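Local structure of pectinesterase (Aspergillus niger, 5C1E) at residues 68-72 with 131-135; 90-94 with 107-111; 175-179 with 206-211. The protein hydrolyses the methyl esters of pectin's galacturonosyl chain, releasing methanol, and is probably involved in maceration and soft-rotting of plant tissue. All coordinates share one frame; numbering follows the deposited sequence. Where two conformers were deposited one is given.

All three contacts reach one parallel sheet of the beta-helix. Its strands 107-110, 134-136, 155-158, 175-178 and 204-207 follow one another in chain order. Along the chain, contact 2 is nested inside the loop closed by contact 1, and contact 3 comes later. The centres of contacts 1 and 2 are about 15 Å apart, as are those of contacts 1 and 3. Those of contacts 2 and 3 are about 19 Å apart, without touching. Contact 1 ties to both by probable hydrogen bonds: Q134 O lies 2.8 Å from V108 N, and Y69 OH 2.5 Å from D175 OD2. Contact 1 adds a loop to this sheet, contact 2 spans two and contact 3 joins successive coils.

Contact 1. Residues 68-72 with 131-135; sequences TYKDN and YGCQF
The ring of Y69 and the side-chain amide of Q134 meet with their planes 62° apart, and the two side chains cross at about a right angle. Q134 comes obliquely to the ring, with CG 3.7 Å from Y69 CD1. One ring face carries K70 CG, 3.5 Å above the plane and displaced toward the rim. The far end of the ring is held by a hydrogen bond between Y69 OH and D175 OD2. The second flat group is the amide of N72. Its ND2 donates to G132 O at 2.9 Å, and the bond is fairly straight (162°). Donor and acceptor each lie in the plane of the other's group. N72 ND2 also bonds N107 OD1, and these two bonds should fix the rotation of the amide. CG of N72 stands beside the backbone N (chi1 -68°), which turns the amide toward G132.

The fold is the right-handed parallel beta-helix of pectin methylesterases. Residues 68-72 belong to the loop between strands 57-61 and 74-78. Residues 132-133 form the bend between strands 128-131 and 134-136. The loop residues Y69 to N72 make a type I beta turn, overlapped at its start by an ST turn in which T68 OG1 accepts from K70 N. G132, at a positive phi, offers its carbonyl to the turn as well: Y69 CA makes a C-H...O contact of 3.2 Å with G132 O. Y69 O closes the turn by accepting from N72 N at 3.1 Å. The same oxygen takes a weak, bent bond from Q134 NE2 at 3.2 Å.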
# COMPACT_ATOMS: atom_id res chain seq x y z
N THR A 68 -4.17 -5.92 13.80
CA THR A 68 -3.93 -4.50 13.60
C THR A 68 -2.48 -4.26 13.19
O THR A 68 -1.63 -5.14 13.34
CB THR A 68 -4.26 -3.74 14.90
OG1 THR A 68 -4.06 -2.33 14.72
CG2 THR A 68 -3.38 -4.20 16.08
N TYR A 69 -2.20 -3.07 12.66
CA TYR A 69 -0.83 -2.58 12.46
C TYR A 69 -0.28 -1.87 13.72
O TYR A 69 0.96 -1.63 13.85
CB TYR A 69 -0.78 -1.61 11.28
CG TYR A 69 -1.58 -0.34 11.49
CD1 TYR A 69 -1.03 0.75 12.16
CD2 TYR A 69 -2.87 -0.21 10.97
CE1 TYR A 69 -1.77 1.91 12.35
CE2 TYR A 69 -3.61 0.95 11.16
CZ TYR A 69 -3.05 2.01 11.85
OH TYR A 69 -3.77 3.17 12.05
N LYS A 70 -1.16 -1.53 14.65
CA LYS A 70 -0.80 -0.59 15.73
C LYS A 70 0.25 -1.09 16.71
O LYS A 70 0.90 -0.28 17.38
CB LYS A 70 -2.06 -0.12 16.46
CG LYS A 70 -2.82 0.89 15.61
CD LYS A 70 -4.19 1.27 16.14
CE LYS A 70 -4.80 2.34 15.24
NZ LYS A 70 -5.84 3.12 15.95
N ASP A 71 0.40 -2.40 16.82
CA ASP A 71 1.37 -3.01 17.74
C ASP A 71 2.61 -3.57 17.06
O ASP A 71 3.39 -4.31 17.69
CB ASP A 71 0.69 -4.13 18.55
CG ASP A 71 -0.48 -3.62 19.38
OD1 ASP A 71 -0.44 -2.46 19.83
OD2 ASP A 71 -1.46 -4.35 19.56
N ASN A 72 2.84 -3.22 15.79
CA ASN A 72 4.00 -3.75 15.08
C ASN A 72 5.28 -3.30 15.81
O ASN A 72 5.37 -2.15 16.30
CB ASN A 72 4.04 -3.29 13.63
CG ASN A 72 2.93 -3.85 12.78
OD1 ASN A 72 2.18 -4.72 13.19
ND2 ASN A 72 2.85 -3.37 11.55
N TYR A 131 -1.16 -7.41 5.28
CA TYR A 131 -2.09 -7.50 6.39
C TYR A 131 -1.48 -6.87 7.63
O TYR A 131 -0.45 -7.31 8.11
CB TYR A 131 -2.37 -8.98 6.68
CG TYR A 131 -2.88 -9.75 5.48
CD1 TYR A 131 -4.23 -9.78 5.18
CD2 TYR A 131 -2.01 -10.40 4.63
CE1 TYR A 131 -4.70 -10.48 4.08
CE2 TYR A 131 -2.46 -11.09 3.52
CZ TYR A 131 -3.81 -11.12 3.26
OH TYR A 131 -4.28 -11.81 2.17
N GLY A 132 -2.11 -5.83 8.15
CA GLY A 132 -1.61 -5.21 9.36
C GLY A 132 -0.25 -4.58 9.23
O GLY A 132 0.49 -4.50 10.22
N CYS A 133 0.10 -4.10 8.03
CA CYS A 133 1.40 -3.49 7.78
C CYS A 133 1.31 -1.96 7.81
O CYS A 133 0.23 -1.37 7.65
CB CYS A 133 1.95 -3.93 6.42
SG CYS A 133 2.34 -5.68 6.31
N GLN A 134 2.45 -1.31 8.00
CA GLN A 134 2.53 0.13 7.81
C GLN A 134 3.47 0.48 6.68
O GLN A 134 4.54 -0.14 6.54
CB GLN A 134 2.99 0.84 9.08
CG GLN A 134 2.18 0.50 10.33
CD GLN A 134 2.57 1.36 11.52
OE1 GLN A 134 2.71 2.58 11.39
NE2 GLN A 134 2.72 0.73 12.72
N PHE A 135 3.10 1.51 5.93
CA PHE A 135 3.93 2.02 4.87
C PHE A 135 4.00 3.52 5.03
O PHE A 135 2.97 4.20 4.97
CB PHE A 135 3.38 1.64 3.49
CG PHE A 135 3.01 0.20 3.37
CD1 PHE A 135 3.95 -0.72 2.96
CD2 PHE A 135 1.73 -0.23 3.66
CE1 PHE A 135 3.63 -2.06 2.85
CE2 PHE A 135 1.40 -1.56 3.53
CZ PHE A 135 2.35 -2.47 3.14

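Contact 2. Residues 90-94 with 107-111; sequences KSATV and NVENG
The CA atoms of T93 and N110 come nearest, 6.0 Å apart, and the touching parts of the two segments run in nearly opposite directions, 171° apart. No backbone-to-backbone ladder joins them; side chains fill the gap. T93 has a large share of the contact. Its OG1 donates to E109 O at 2.7 Å, a short bond. The hydroxyl sits above the carbonyl plane of E109, 39° out of it. With chi1 at -61°, OG1 of T93 stands beside its own backbone N and CG2 beside the carbonyl carbon. T93 CB and CG2 both lie against V108 CG1, CB at 4.0 Å. The side chains of T93 and V108 pass one another in opposite senses. V94 crosses V108 at about a right angle and places its CG2 3.9 Å from V108 CG1. V94 and V108 make the apolar part of the contact, next to T93.

The polar groups nearby are mostly satisfied by other residues. N110 ND2 donates to I80 O and V119 O, while N110 OD1 accepts from Y112 N. This amide is therefore gripped at both ends. S91 OG bonds L88 O and V119 N. E109 has its CB pointing away from 90-94, and its OE1 bonds T77 OG1.

In the beta-helix, the contact bridges two sheets across the buried interior. Strand 107-110 lies in one, and strand 94-96, next to 121-124, in the other. T93 also packs on I76 and H78 of strand 74-78, and S91 touches A85 of helix 82-85.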
# COMPACT_ATOMS: atom_id res chain seq x y z
N LYS A 90 14.32 1.63 -7.68
CA LYS A 90 15.61 1.59 -6.97
C LYS A 90 15.62 2.40 -5.69
O LYS A 90 16.50 2.19 -4.87
CB LYS A 90 16.77 2.06 -7.87
CG LYS A 90 17.12 1.08 -8.96
CD LYS A 90 18.23 1.59 -9.88
CE LYS A 90 18.48 0.58 -10.98
NZ LYS A 90 19.52 1.03 -11.95
N SER A 91 14.66 3.31 -5.52
CA SER A 91 14.52 4.09 -4.29
C SER A 91 13.77 3.32 -3.19
O SER A 91 13.73 3.77 -2.05
CB SER A 91 13.80 5.41 -4.56
OG SER A 91 12.39 5.25 -4.65
N ALA A 92 13.15 2.20 -3.55
CA ALA A 92 12.24 1.51 -2.64
C ALA A 92 12.99 0.82 -1.53
O ALA A 92 14.00 0.18 -1.77
CB ALA A 92 11.39 0.50 -3.39
N THR A 93 12.49 0.95 -0.30
CA THR A 93 13.05 0.20 0.82
C THR A 93 12.82 -1.29 0.62
O THR A 93 13.71 -2.11 0.89
CB THR A 93 12.47 0.69 2.14
OG1 THR A 93 12.83 2.07 2.29
CG2 THR A 93 13.03 -0.10 3.29
N VAL A 94 11.63 -1.62 0.12
CA VAL A 94 11.29 -3.02 -0.23
C VAL A 94 10.67 -3.07 -1.63
O VAL A 94 9.73 -2.33 -1.94
CB VAL A 94 10.29 -3.65 0.76
CG1 VAL A 94 9.92 -5.05 0.30
CG2 VAL A 94 10.86 -3.72 2.16
N ASN A 107 6.31 -2.93 9.47
CA ASN A 107 6.37 -1.54 9.04
C ASN A 107 7.49 -1.37 8.02
O ASN A 107 8.59 -1.88 8.24
CB ASN A 107 6.67 -0.59 10.21
CG ASN A 107 5.67 -0.70 11.33
OD1 ASN A 107 4.55 -1.19 11.16
ND2 ASN A 107 6.07 -0.26 12.49
N VAL A 108 7.21 -0.65 6.94
CA VAL A 108 8.20 -0.31 5.93
C VAL A 108 8.22 1.20 5.75
O VAL A 108 7.17 1.83 5.56
CB VAL A 108 7.91 -1.00 4.56
CG1 VAL A 108 8.98 -0.65 3.53
CG2 VAL A 108 7.83 -2.50 4.74
N GLU A 109 9.42 1.77 5.76
CA GLU A 109 9.55 3.20 5.61
C GLU A 109 10.71 3.60 4.72
O GLU A 109 11.70 2.89 4.61
CB GLU A 109 9.68 3.89 6.97
CG GLU A 109 10.87 3.45 7.79
CD GLU A 109 11.08 4.31 9.02
OE1 GLU A 109 12.25 4.71 9.30
OE2 GLU A 109 10.08 4.59 9.72
N ASN A 110 10.53 4.72 4.06
CA ASN A 110 11.64 5.44 3.43
C ASN A 110 11.79 6.74 4.23
O ASN A 110 10.84 7.50 4.33
CB ASN A 110 11.37 5.69 1.94
CG ASN A 110 12.59 6.26 1.21
OD1 ASN A 110 13.27 7.13 1.71
ND2 ASN A 110 12.86 5.76 0.01
N GLY A 111 12.97 6.97 4.80
CA GLY A 111 13.20 8.13 5.66
C GLY A 111 13.58 9.43 4.96
O GLY A 111 13.94 10.39 5.62

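Contact 3. Residues 175-179 with 206-211; sequences DIVSN and KAASGV
V177 and K206 run alongside one another in the same sense, on one face of a parallel sheet of the beta-helix. They are paired residues of strands 175-178 and 204-207, on successive coils. K206 runs out extended from its backbone and then bends at its last torsion (chi4 86°), which swings NZ back over its neighbour. NZ ends 3.7 Å from V177 CG2. The carboxylate of D175 is nearby, but its OD2 is 4.5 Å from K206 NZ, beyond a salt bridge; that oxygen instead bonds Y69 OH.

The other branch of V177 reaches across to A208. V177 CG1 is 3.5 Å from A208 CA, which is tight for two carbons. S178 and A207 are paired on the opposite face of the sheet. There S178 packs on I184 of strand 182-187, and its OG bonds Y162 OH. The S178 side chain is about 10 Å from that of D161, a predicted active-site residue. The N179 amide heads off from 206-211, and its ND2 bonds G137 O.

Three backbone hydrogen bonds stitch the strands. K206 N donates to I176 O at 3.0 Å, and S178 N donates to K206 O at 2.9 Å. The last lies where strand 204-207 gives way to a type II turn: A208 N donates to S178 O at 2.8 Å, from 36° above the carbonyl plane of S178.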
# COMPACT_ATOMS: atom_id res chain seq x y z
N ASP A 175 -6.14 2.51 7.34
CA ASP A 175 -6.03 3.91 7.70
C ASP A 175 -5.12 4.55 6.68
O ASP A 175 -3.97 4.13 6.52
CB ASP A 175 -5.50 4.08 9.13
CG ASP A 175 -6.54 3.75 10.20
OD1 ASP A 175 -7.76 3.91 9.96
OD2 ASP A 175 -6.14 3.32 11.29
N ILE A 176 -5.65 5.54 5.98
CA ILE A 176 -4.91 6.25 4.96
C ILE A 176 -4.69 7.65 5.51
O ILE A 176 -5.65 8.40 5.73
CB ILE A 176 -5.67 6.21 3.63
CG1 ILE A 176 -5.74 4.77 3.12
CG2 ILE A 176 -5.06 7.15 2.61
CD1 ILE A 176 -6.70 4.54 1.97
N VAL A 177 -3.43 7.96 5.78
CA VAL A 177 -3.04 9.07 6.65
C VAL A 177 -2.19 10.08 5.88
O VAL A 177 -1.07 9.76 5.50
CB VAL A 177 -2.25 8.56 7.87
CG1 VAL A 177 -1.93 9.70 8.83
CG2 VAL A 177 -3.04 7.45 8.58
N SER A 178 -2.70 11.28 5.67
CA SER A 178 -1.94 12.33 4.98
C SER A 178 -1.09 13.14 5.95
O SER A 178 -1.61 13.66 6.96
CB SER A 178 -2.88 13.29 4.20
OG SER A 178 -3.33 12.74 2.98
N ASN A 179 0.21 13.27 5.65
CA ASN A 179 1.13 14.08 6.47
C ASN A 179 1.58 15.37 5.78
O ASN A 179 2.56 16.01 6.20
CB ASN A 179 2.35 13.27 6.94
CG ASN A 179 3.13 12.66 5.79
OD1 ASN A 179 2.81 12.90 4.63
ND2 ASN A 179 4.13 11.86 6.12
N LYS A 206 -7.61 10.33 6.94
CA LYS A 206 -7.45 11.39 7.95
C LYS A 206 -6.05 12.00 7.92
O LYS A 206 -5.14 11.44 7.32
CB LYS A 206 -7.73 10.83 9.35
CG LYS A 206 -6.85 9.63 9.71
CD LYS A 206 -7.01 9.23 11.17
CE LYS A 206 -6.61 7.79 11.42
NZ LYS A 206 -5.15 7.65 11.67
N ALA A 207 -5.90 13.16 8.56
CA ALA A 207 -4.59 13.79 8.74
C ALA A 207 -3.74 13.04 9.76
O ALA A 207 -4.26 12.41 10.69
CB ALA A 207 -4.76 15.23 9.19
N ALA A 208 -2.43 13.13 9.58
CA ALA A 208 -1.48 12.68 10.60
C ALA A 208 -1.66 13.56 11.82
O ALA A 208 -2.09 14.72 11.71
CB ALA A 208 -0.06 12.80 10.09
N SER A 209 -1.36 13.04 13.01
CA SER A 209 -1.54 13.83 14.20
C SER A 209 -0.58 15.03 14.14
O SER A 209 0.52 14.92 13.61
CB SER A 209 -1.34 12.99 15.46
OG SER A 209 -0.04 12.45 15.48
N GLY A 210 -1.03 16.18 14.61
CA GLY A 210 -0.20 17.39 14.62
C GLY A 210 -0.12 18.18 13.32
O GLY A 210 0.47 19.26 13.30
N VAL A 211 -0.70 17.67 12.23
CA VAL A 211 -0.67 18.37 10.96
C VAL A 211 -2.09 18.85 10.61
O VAL A 211 -3.06 18.09 10.70
CB VAL A 211 -0.05 17.51 9.83
CG1 VAL A 211 -1.02 16.46 9.31
CG2 VAL A 211 0.44 18.39 8.69